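Local coordinates for StiE protein (Stigmatella aurantiaca, PDB 6ECX) that supplies the S-adenosylmethionine-dependent O-methyltransferase domain, the part present here, of a multifunctional polyketide synthase, at residues G162-G167 with I283-F288; S14-L19 with A192-N197; S212-W217 with K307-L312. One frame throughout, in Å; residues are numbered along the deposited sequence.

Contact 1 (G162-G167 with I283-F288). With SAM (S-adenosylmethionine), chain B.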
loop_
_atom_site.group_PDB
_atom_site.type_symbol
_atom_site.label_atom_id
_atom_site.label_comp_id
_atom_site.label_asym_id
_atom_site.label_seq_id
_atom_site.Cartn_x
_atom_site.Cartn_y
_atom_site.Cartn_z
ATOM N N GLY A 162 3.700 0.069 -4.706
ATOM C CA GLY A 162 3.689 1.087 -3.660
ATOM C C GLY A 162 2.468 0.883 -2.794
ATOM O O GLY A 162 1.402 1.433 -3.086
ATOM N N PHE A 163 2.596 0.082 -1.735
ATOM C CA PHE A 163 1.480 -0.216 -0.845
ATOM C C PHE A 163 1.627 0.682 0.380
ATOM O O PHE A 163 2.529 0.476 1.202
ATOM C CB PHE A 163 1.444 -1.697 -0.464
ATOM C CG PHE A 163 1.429 -2.642 -1.664
ATOM C CD1 PHE A 163 0.910 -2.229 -2.899
ATOM C CD2 PHE A 163 1.950 -3.934 -1.558
ATOM C CE1 PHE A 163 0.908 -3.088 -3.999
ATOM C CE2 PHE A 163 1.950 -4.805 -2.649
ATOM C CZ PHE A 163 1.426 -4.373 -3.881
ATOM N N GLU A 164 0.762 1.685 0.472
ATOM C CA GLU A 164 0.772 2.667 1.557
ATOM C C GLU A 164 2.134 3.357 1.670
ATOM O O GLU A 164 2.728 3.446 2.748
ATOM C CB GLU A 164 0.376 2.013 2.880
ATOM C CG GLU A 164 -1.032 1.456 2.923
ATOM C CD GLU A 164 -1.393 0.897 4.296
ATOM O OE1 GLU A 164 -2.357 0.108 4.386
ATOM O OE2 GLU A 164 -0.712 1.252 5.284
ATOM N N VAL A 165 2.635 3.844 0.534
ATOM C CA VAL A 165 3.947 4.486 0.485
ATOM C C VAL A 165 3.836 5.891 -0.096
ATOM O O VAL A 165 4.281 6.869 0.515
ATOM C CB VAL A 165 4.951 3.653 -0.337
ATOM C CG1 VAL A 165 6.319 4.317 -0.293
ATOM C CG2 VAL A 165 5.010 2.219 0.165
ATOM N N ALA A 166 3.258 5.995 -1.295
ATOM C CA ALA A 166 3.203 7.284 -1.983
ATOM C C ALA A 166 2.570 8.359 -1.108
ATOM O O ALA A 166 2.977 9.526 -1.154
ATOM C CB ALA A 166 2.442 7.147 -3.312
ATOM N N GLY A 167 1.589 7.981 -0.284
ATOM C CA GLY A 167 0.954 8.951 0.596
ATOM C C GLY A 167 1.883 9.566 1.625
ATOM O O GLY A 167 1.564 10.620 2.192
ATOM N N ILE A 283 -12.874 9.701 3.024
ATOM C CA ILE A 283 -11.728 9.213 2.274
ATOM C C ILE A 283 -12.027 7.790 1.823
ATOM O O ILE A 283 -12.939 7.125 2.329
ATOM C CB ILE A 283 -10.421 9.269 3.095
ATOM C CG1 ILE A 283 -10.511 8.341 4.304
ATOM C CG2 ILE A 283 -10.138 10.703 3.559
ATOM C CD1 ILE A 283 -9.364 8.513 5.284
ATOM N N SER A 284 -11.249 7.336 0.846
ATOM C CA SER A 284 -11.387 6.005 0.288
ATOM C C SER A 284 -10.026 5.337 0.300
ATOM O O SER A 284 -9.009 5.978 0.020
ATOM C CB SER A 284 -11.942 6.041 -1.147
ATOM O OG SER A 284 -13.278 6.500 -1.126
ATOM N N TYR A 285 -10.012 4.063 0.671
ATOM C CA TYR A 285 -8.814 3.249 0.578
ATOM C C TYR A 285 -8.907 2.488 -0.735
ATOM O O TYR A 285 -9.821 1.676 -0.923
ATOM C CB TYR A 285 -8.710 2.301 1.762
ATOM C CG TYR A 285 -7.400 1.575 1.864
ATOM C CD1 TYR A 285 -7.211 0.365 1.224
ATOM C CD2 TYR A 285 -6.352 2.086 2.615
ATOM C CE1 TYR A 285 -6.031 -0.324 1.322
ATOM C CE2 TYR A 285 -5.149 1.402 2.713
ATOM C CZ TYR A 285 -5.004 0.194 2.063
ATOM O OH TYR A 285 -3.835 -0.506 2.153
ATOM N N VAL A 286 -7.994 2.770 -1.648
ATOM C CA VAL A 286 -8.181 2.409 -3.051
ATOM C C VAL A 286 -7.002 1.572 -3.514
ATOM O O VAL A 286 -5.852 1.856 -3.163
ATOM C CB VAL A 286 -8.346 3.667 -3.929
ATOM C CG1 VAL A 286 -8.409 3.275 -5.397
ATOM C CG2 VAL A 286 -9.612 4.440 -3.509
ATOM N N LEU A 287 -7.288 0.534 -4.298
ATOM C CA LEU A 287 -6.259 -0.342 -4.836
ATOM C C LEU A 287 -6.177 -0.040 -6.340
ATOM O O LEU A 287 -7.055 -0.448 -7.113
ATOM C CB LEU A 287 -6.595 -1.805 -4.544
ATOM C CG LEU A 287 -7.043 -2.129 -3.106
ATOM C CD1 LEU A 287 -7.414 -3.597 -2.956
ATOM C CD2 LEU A 287 -5.969 -1.753 -2.086
ATOM N N PHE A 288 -5.123 0.686 -6.729
ATOM C CA PHE A 288 -4.940 1.208 -8.075
ATOM C C PHE A 288 -4.259 0.162 -8.951
ATOM O O PHE A 288 -3.274 -0.459 -8.536
ATOM C CB PHE A 288 -4.057 2.460 -8.080
ATOM C CG PHE A 288 -4.574 3.619 -7.246
ATOM C CD1 PHE A 288 -4.384 3.644 -5.865
ATOM C CD2 PHE A 288 -5.160 4.718 -7.855
ATOM C CE1 PHE A 288 -4.820 4.723 -5.112
ATOM C CE2 PHE A 288 -5.594 5.802 -7.117
ATOM C CZ PHE A 288 -5.429 5.807 -5.738
HETATM N N SAM B . 4.861 -1.612 1.552
HETATM C CA SAM B . 5.198 -2.215 2.835
HETATM C C SAM B . 4.073 -3.119 3.322
HETATM O O SAM B . 2.977 -3.057 2.772
HETATM O OXT SAM B . 4.222 -3.920 4.250
HETATM C CB SAM B . 5.487 -1.131 3.860
HETATM C CG SAM B . 4.418 -0.051 3.961
HETATM S SD SAM B . 4.779 1.055 5.352
HETATM C CE SAM B . 3.105 1.544 5.843
HETATM C "C5'" SAM B . 5.501 2.500 4.533
HETATM C "C4'" SAM B . 6.901 2.226 3.977
HETATM O "O4'" SAM B . 7.339 3.245 3.091
HETATM C "C3'" SAM B . 8.003 2.100 5.024
HETATM O "O3'" SAM B . 8.755 0.956 4.660
HETATM C "C2'" SAM B . 8.870 3.338 4.831
HETATM O "O2'" SAM B . 10.237 3.147 5.135
HETATM C "C1'" SAM B . 8.695 3.570 3.336
HETATM N N9 SAM B . 8.974 4.937 2.855
HETATM C C8 SAM B . 8.378 6.094 3.294
HETATM N N7 SAM B . 8.876 7.133 2.576
HETATM C C5 SAM B . 9.786 6.664 1.693
HETATM C C6 SAM B . 10.578 7.278 0.740
HETATM N N6 SAM B . 10.536 8.597 0.559
HETATM N N1 SAM B . 11.431 6.516 -0.044
HETATM C C2 SAM B . 11.486 5.151 0.115
HETATM N N3 SAM B . 10.690 4.550 1.066
HETATM C C4 SAM B . 9.855 5.283 1.850
#
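The phenol of Tyr285 reaches Glu164 through a single short hydrogen bond, donated by Tyr285 OH to Glu164 OE1 at 2.7 Å. It arrives at the anti lone pair of OE1, the one turned away from OE2. The acceptor lies at the edge of the tyrosine ring, near its plane, while the carboxylate plane stands almost perpendicular to that ring (88°). The two side chains also meet at about a right angle: Tyr285, its CG anti to the backbone N (chi1 -171°), sends its ring across from strand 283-292, and the extended chain of Glu164 comes from the turn just after strand 157-163. The length of both residues is what suits them here, because their CA atoms are 9.7 Å apart and strand 187-196 runs between those two strands in the sheet. The other oxygen of the carboxylate, Glu164 OE2, lies 3.9 Å from SAM CE, the transferable methyl; Tyr285 thus probably helps, from the second shell, to keep the carboxylate beside it. The backbone serves the same ligand. Phe163 O accepts a hydrogen bond from the SAM amino nitrogen N at 3.1 Å, and Glu164 O comes within 3.4 Å of SAM C5'. Val165, a branched apolar residue, sets CG1 against the ribose, 3.7 Å from SAM O4'. Leu38, Asp147 and Ser148 hold other parts of the ligand. A cofactor lying against the end of a central parallel strand is characteristic of the Rossmann-like class I methyltransferase fold, here with strand order 3-2-1-4-5-7-6 in the sheet.

Contact 2 (S14-L19 with A192-N197)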
loop_
_atom_site.group_PDB
_atom_site.type_symbol
_atom_site.label_atom_id
_atom_site.label_comp_id
_atom_site.label_asym_id
_atom_site.label_seq_id
_atom_site.Cartn_x
_atom_site.Cartn_y
_atom_site.Cartn_z
ATOM N N SER A 14 -2.671 12.909 8.867
ATOM C CA SER A 14 -2.477 12.542 10.269
ATOM C C SER A 14 -2.187 11.056 10.436
ATOM O O SER A 14 -1.454 10.668 11.353
ATOM C CB SER A 14 -3.705 12.929 11.093
ATOM O OG SER A 14 -3.893 14.331 11.095
ATOM N N PHE A 15 -2.760 10.214 9.575
ATOM C CA PHE A 15 -2.507 8.778 9.647
ATOM C C PHE A 15 -1.083 8.446 9.214
ATOM O O PHE A 15 -0.453 7.538 9.769
ATOM C CB PHE A 15 -3.533 8.035 8.789
ATOM C CG PHE A 15 -3.052 6.711 8.251
ATOM C CD1 PHE A 15 -3.127 5.563 9.021
ATOM C CD2 PHE A 15 -2.552 6.610 6.961
ATOM C CE1 PHE A 15 -2.695 4.344 8.523
ATOM C CE2 PHE A 15 -2.117 5.395 6.460
ATOM C CZ PHE A 15 -2.193 4.260 7.241
ATOM N N TYR A 16 -0.560 9.170 8.225
ATOM C CA TYR A 16 0.778 8.891 7.723
ATOM C C TYR A 16 1.863 9.419 8.656
ATOM O O TYR A 16 2.965 8.860 8.699
ATOM C CB TYR A 16 0.926 9.471 6.314
ATOM C CG TYR A 16 0.338 8.588 5.230
ATOM C CD1 TYR A 16 0.686 7.245 5.141
ATOM C CD2 TYR A 16 -0.574 9.090 4.308
ATOM C CE1 TYR A 16 0.158 6.427 4.156
ATOM C CE2 TYR A 16 -1.116 8.274 3.320
ATOM C CZ TYR A 16 -0.741 6.946 3.251
ATOM O OH TYR A 16 -1.264 6.130 2.281
ATOM N N ASP A 17 1.578 10.482 9.412
ATOM C CA ASP A 17 2.500 10.893 10.465
ATOM C C ASP A 17 2.560 9.858 11.582
ATOM O O ASP A 17 3.589 9.727 12.254
ATOM C CB ASP A 17 2.089 12.254 11.026
ATOM C CG ASP A 17 2.220 13.366 10.008
ATOM O OD1 ASP A 17 3.156 13.312 9.182
ATOM O OD2 ASP A 17 1.385 14.296 10.035
ATOM N N SER A 18 1.471 9.116 11.787
ATOM C CA SER A 18 1.455 8.072 12.804
ATOM C C SER A 18 2.390 6.926 12.433
ATOM O O SER A 18 3.154 6.438 13.275
ATOM C CB SER A 18 0.025 7.564 12.999
ATOM O OG SER A 18 -0.431 6.839 11.869
ATOM N N LEU A 19 2.337 6.479 11.173
ATOM C CA LEU A 19 3.212 5.399 10.724
ATOM C C LEU A 19 4.679 5.762 10.909
ATOM O O LEU A 19 5.503 4.904 11.246
ATOM C CB LEU A 19 2.926 5.063 9.259
ATOM C CG LEU A 19 1.591 4.386 8.960
ATOM C CD1 LEU A 19 1.353 4.324 7.462
ATOM C CD2 LEU A 19 1.560 2.992 9.558
ATOM N N ALA A 192 -1.634 0.761 -3.192
ATOM C CA ALA A 192 -2.688 0.938 -2.211
ATOM C C ALA A 192 -2.462 2.299 -1.570
ATOM O O ALA A 192 -1.353 2.583 -1.100
ATOM C CB ALA A 192 -2.664 -0.182 -1.163
ATOM N N ASP A 193 -3.488 3.145 -1.594
ATOM C CA ASP A 193 -3.363 4.476 -1.014
ATOM C C ASP A 193 -4.751 5.088 -0.866
ATOM O O ASP A 193 -5.769 4.472 -1.197
ATOM C CB ASP A 193 -2.437 5.370 -1.835
ATOM C CG ASP A 193 -1.508 6.187 -0.949
ATOM O OD1 ASP A 193 -2.010 6.845 -0.025
ATOM O OD2 ASP A 193 -0.281 6.141 -1.153
ATOM N N PHE A 194 -4.774 6.303 -0.331
ATOM C CA PHE A 194 -6.006 6.994 0.013
ATOM C C PHE A 194 -6.374 8.039 -1.027
ATOM O O PHE A 194 -5.505 8.739 -1.560
ATOM C CB PHE A 194 -5.879 7.675 1.369
ATOM C CG PHE A 194 -5.745 6.719 2.496
ATOM C CD1 PHE A 194 -6.874 6.172 3.092
ATOM C CD2 PHE A 194 -4.493 6.353 2.959
ATOM C CE1 PHE A 194 -6.754 5.277 4.136
ATOM C CE2 PHE A 194 -4.362 5.465 4.012
ATOM C CZ PHE A 194 -5.491 4.926 4.602
ATOM N N VAL A 195 -7.673 8.155 -1.279
ATOM C CA VAL A 195 -8.258 9.221 -2.080
ATOM C C VAL A 195 -9.136 10.051 -1.149
ATOM O O VAL A 195 -10.023 9.508 -0.478
ATOM C CB VAL A 195 -9.072 8.659 -3.258
ATOM C CG1 VAL A 195 -9.834 9.785 -3.961
ATOM C CG2 VAL A 195 -8.162 7.911 -4.249
ATOM N N ALA A 196 -8.881 11.356 -1.082
ATOM C CA ALA A 196 -9.754 12.251 -0.332
ATOM C C ALA A 196 -10.937 12.669 -1.198
ATOM O O ALA A 196 -10.753 13.108 -2.332
ATOM C CB ALA A 196 -8.992 13.490 0.130
ATOM N N ASN A 197 -12.149 12.562 -0.655
ATOM C CA ASN A 197 -13.362 12.799 -1.425
ATOM C C ASN A 197 -13.983 14.171 -1.170
ATOM O O ASN A 197 -15.159 14.372 -1.485
ATOM C CB ASN A 197 -14.385 11.703 -1.131
ATOM C CG ASN A 197 -13.862 10.322 -1.452
ATOM O OD1 ASN A 197 -13.257 10.104 -2.504
ATOM N ND2 ASN A 197 -14.081 9.379 -0.541
#
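Phe15, Tyr16 and Phe194 form an aromatic cluster that joins the N-terminal helix 11-19 to strand 187-196 of the Rossmann-like sheet. Phe15 and Phe194 make an offset edge-to-face pair: the edge of Phe194 is turned to the face of Phe15, with planes at 70° and centroids 5.2 Å apart. Their closest carbons, Phe15 CE2 and Phe194 CE2, are 3.3 Å apart. With CG anti to its own carbonyl carbon (chi1 -67°), Phe194 sends its ring toward the helix; the turn about CB-CG then presents the edge. The same ring also meets Tyr285 edge-to-face. Tyr16 comes in beside this pair at a slant, with Phe15 CE2 3.4 Å above one face of the Tyr16 ring, toward its rim. Its hydroxyl sits near the plane of the Phe194 ring, Tyr16 OH being 3.3 Å from Phe194 CD2, where the slightly positive C-H edge suits an oxygen. Flat apolar rings fill the buried gap between helix segment 14-19 and strand segment 192-196, whose axes approach to 11.6 Å, and tyrosine adds a polar end where the strand offers an acceptor. That acceptor is Asp193, whose OD2 takes a further bond from Gly167 N. Its OD1 is gripped twice: Phe194 N donates to Asp193 OD1 at 2.8 Å through the anti lone pair, and Tyr16 OH donates to Asp193 OD1 at 2.5 Å, approaching 53° out of the carboxylate plane.

Contact 3 (S212-W217 with K307-L312)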
loop_
_atom_site.group_PDB
_atom_site.type_symbol
_atom_site.label_atom_id
_atom_site.label_comp_id
_atom_site.label_asym_id
_atom_site.label_seq_id
_atom_site.Cartn_x
_atom_site.Cartn_y
_atom_site.Cartn_z
ATOM N N SER A 212 -4.507 14.585 -1.940
ATOM C CA SER A 212 -4.881 13.222 -2.327
ATOM C C SER A 212 -6.233 13.164 -3.029
ATOM O O SER A 212 -6.908 12.139 -2.985
ATOM C CB SER A 212 -4.874 12.275 -1.120
ATOM O OG SER A 212 -3.652 12.339 -0.406
ATOM N N THR A 213 -6.655 14.247 -3.679
ATOM C CA THR A 213 -7.913 14.197 -4.408
ATOM C C THR A 213 -7.749 13.388 -5.699
ATOM O O THR A 213 -6.641 13.075 -6.145
ATOM C CB THR A 213 -8.423 15.610 -4.732
ATOM O OG1 THR A 213 -7.464 16.278 -5.560
ATOM C CG2 THR A 213 -8.651 16.437 -3.455
ATOM N N ARG A 214 -8.885 13.023 -6.298
ATOM C CA ARG A 214 -8.845 12.391 -7.616
ATOM C C ARG A 214 -8.055 13.243 -8.606
ATOM O O ARG A 214 -7.168 12.746 -9.309
ATOM C CB ARG A 214 -10.267 12.169 -8.130
ATOM C CG ARG A 214 -11.035 11.060 -7.463
ATOM C CD ARG A 214 -12.539 11.241 -7.720
ATOM N NE ARG A 214 -13.253 9.997 -7.447
ATOM C CZ ARG A 214 -13.673 9.630 -6.242
ATOM N NH1 ARG A 214 -13.472 10.427 -5.198
ATOM N NH2 ARG A 214 -14.306 8.475 -6.087
ATOM N N GLU A 215 -8.358 14.545 -8.662
ATOM C CA GLU A 215 -7.705 15.413 -9.635
ATOM C C GLU A 215 -6.211 15.495 -9.386
ATOM O O GLU A 215 -5.419 15.567 -10.330
ATOM C CB GLU A 215 -8.333 16.806 -9.593
ATOM C CG GLU A 215 -7.639 17.813 -10.482
ATOM C CD GLU A 215 -8.516 19.011 -10.780
ATOM O OE1 GLU A 215 -8.655 19.372 -11.972
ATOM O OE2 GLU A 215 -9.081 19.575 -9.820
ATOM N N GLN A 216 -5.804 15.457 -8.120
ATOM C CA GLN A 216 -4.387 15.549 -7.803
ATOM C C GLN A 216 -3.654 14.276 -8.185
ATOM O O GLN A 216 -2.593 14.340 -8.815
ATOM C CB GLN A 216 -4.209 15.870 -6.325
ATOM C CG GLN A 216 -4.459 17.327 -6.031
ATOM C CD GLN A 216 -4.390 17.612 -4.551
ATOM O OE1 GLN A 216 -4.948 16.871 -3.747
ATOM N NE2 GLN A 216 -3.696 18.684 -4.182
ATOM N N TRP A 217 -4.210 13.107 -7.840
ATOM C CA TRP A 217 -3.648 11.849 -8.339
ATOM C C TRP A 217 -3.600 11.832 -9.863
ATOM O O TRP A 217 -2.611 11.393 -10.457
ATOM C CB TRP A 217 -4.463 10.644 -7.862
ATOM C CG TRP A 217 -4.279 10.245 -6.407
ATOM C CD1 TRP A 217 -5.236 10.247 -5.434
ATOM C CD2 TRP A 217 -3.079 9.764 -5.783
ATOM N NE1 TRP A 217 -4.709 9.803 -4.241
ATOM C CE2 TRP A 217 -3.388 9.509 -4.424
ATOM C CE3 TRP A 217 -1.775 9.538 -6.232
ATOM C CZ2 TRP A 217 -2.437 9.035 -3.515
ATOM C CZ3 TRP A 217 -0.828 9.063 -5.324
ATOM C CH2 TRP A 217 -1.168 8.818 -3.981
ATOM N N LYS A 307 -12.333 9.758 -16.072
ATOM C CA LYS A 307 -13.481 8.868 -16.168
ATOM C C LYS A 307 -13.305 7.661 -15.257
ATOM O O LYS A 307 -14.237 7.264 -14.550
ATOM C CB LYS A 307 -13.680 8.443 -17.625
ATOM C CG LYS A 307 -15.045 7.869 -17.959
ATOM C CD LYS A 307 -15.153 7.590 -19.459
ATOM C CE LYS A 307 -16.401 6.784 -19.808
ATOM N NZ LYS A 307 -16.329 6.214 -21.193
ATOM N N GLN A 308 -12.093 7.096 -15.221
ATOM C CA GLN A 308 -11.831 5.910 -14.412
ATOM C C GLN A 308 -11.849 6.221 -12.915
ATOM O O GLN A 308 -12.196 5.352 -12.107
ATOM C CB GLN A 308 -10.481 5.309 -14.822
ATOM C CG GLN A 308 -10.425 3.798 -14.821
ATOM C CD GLN A 308 -11.563 3.161 -15.608
ATOM O OE1 GLN A 308 -11.856 3.556 -16.736
ATOM N NE2 GLN A 308 -12.214 2.171 -15.004
ATOM N N PHE A 309 -11.470 7.440 -12.525
ATOM C CA PHE A 309 -11.504 7.821 -11.117
ATOM C C PHE A 309 -12.929 7.961 -10.589
ATOM O O PHE A 309 -13.128 7.967 -9.371
ATOM C CB PHE A 309 -10.757 9.140 -10.895
ATOM C CG PHE A 309 -9.292 8.985 -10.552
ATOM C CD1 PHE A 309 -8.897 8.416 -9.341
ATOM C CD2 PHE A 309 -8.316 9.452 -11.416
ATOM C CE1 PHE A 309 -7.549 8.292 -9.017
ATOM C CE2 PHE A 309 -6.963 9.330 -11.100
ATOM C CZ PHE A 309 -6.583 8.754 -9.895
ATOM N N GLU A 310 -13.915 8.087 -11.472
ATOM C CA GLU A 310 -15.313 8.195 -11.080
ATOM C C GLU A 310 -16.044 6.861 -11.143
ATOM O O GLU A 310 -17.238 6.809 -10.854
ATOM C CB GLU A 310 -16.031 9.213 -11.971
ATOM C CG GLU A 310 -15.343 10.569 -12.041
ATOM C CD GLU A 310 -15.853 11.433 -13.189
ATOM O OE1 GLU A 310 -16.581 10.912 -14.067
ATOM O OE2 GLU A 310 -15.517 12.638 -13.210
ATOM N N GLN A 311 -15.362 5.790 -11.521
ATOM C CA GLN A 311 -15.966 4.469 -11.597
ATOM C C GLN A 311 -15.184 3.466 -10.770
ATOM O O GLN A 311 -14.956 2.332 -11.205
ATOM C CB GLN A 311 -16.072 3.996 -13.042
ATOM C CG GLN A 311 -17.171 4.700 -13.805
ATOM C CD GLN A 311 -16.939 4.671 -15.293
ATOM O OE1 GLN A 311 -16.060 3.956 -15.783
ATOM N NE2 GLN A 311 -17.716 5.462 -16.027
ATOM N N LEU A 312 -14.755 3.869 -9.568
ATOM C CA LEU A 312 -14.164 2.924 -8.629
ATOM C C LEU A 312 -15.119 1.760 -8.406
ATOM O O LEU A 312 -16.334 1.948 -8.286
ATOM C CB LEU A 312 -13.871 3.601 -7.287
ATOM C CG LEU A 312 -13.095 4.913 -7.265
ATOM C CD1 LEU A 312 -12.798 5.299 -5.840
ATOM C CD2 LEU A 312 -11.807 4.822 -8.076
HETATM O O HOH W 1 -15.933 6.411 -7.819
#
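Phe309 and Arg214 make the tight part of this contact, their side chains lying alongside one another and running opposite ways. The methylenes of Arg214 lie along the base of the Phe309 ring, Arg214 CG being 3.9 Å from Phe309 CD1, while Arg214 O sits over one ring face, toward the rim. At the far end of the ring Phe309 CZ touches Trp217 CB at 3.5 Å, so a phenylalanine suits the place: its whole length is used against one turn of helix. Arginine suits its own by being both greasy and polar. Its chain runs extended from CG to NE, and Arg214 NE donates to Phe309 O at 2.8 Å; the acceptor lies close to the guanidinium plane, but the donor stands 46° above the carbonyl plane. Arg214 NH1 is taken up by Asn197, which helps to fix the group's rotation. Beyond the guanidinium the contact becomes looser and reaches solvent. Arg214 NH2 brushes Leu312 CD1 at 3.5 Å and also donates to a water 3.1 Å away, which accepts a weak second bond from Leu312 N. Behind the arginine, Thr213 and Gln216 form a capping box that starts the helix: Gln216 N donates to Thr213 OG1 at 3.2 Å, and Thr213 N to Gln216 OE1. The helices 214-222 and 298-309 thus meet beside the sheet, with Trp217 resting on strand 187-196, Phe309 on Leu228 and Phe288, and Leu312 on Ala231 of strand 226-233 and Val286 of strand 283-292.

Overall arrangement
From the N terminus, helix 11-19 opens contact 2 and residues 162-167 open contact 1. Contact 2 closes first, at 192-197, after 172 intervening residues; contact 3 then opens at 212-217. Contact 1 closes at 283-288 and contact 3 at 307-312. Contact 1 therefore crosses both of the others, whereas contacts 2 and 3 follow in series. Strand 187-196 lies between the strands of contact 1 and meets the N-terminal helix in contact 2; it also pairs with the first segment of contact 1 through Glu164 N to Ala192 O, a probable hydrogen bond. Strand 283-292 of contact 1 leads along the chain into helix 298-309 of contact 3. Together they tie the N-terminal helix and the C-terminal region to the central sheet.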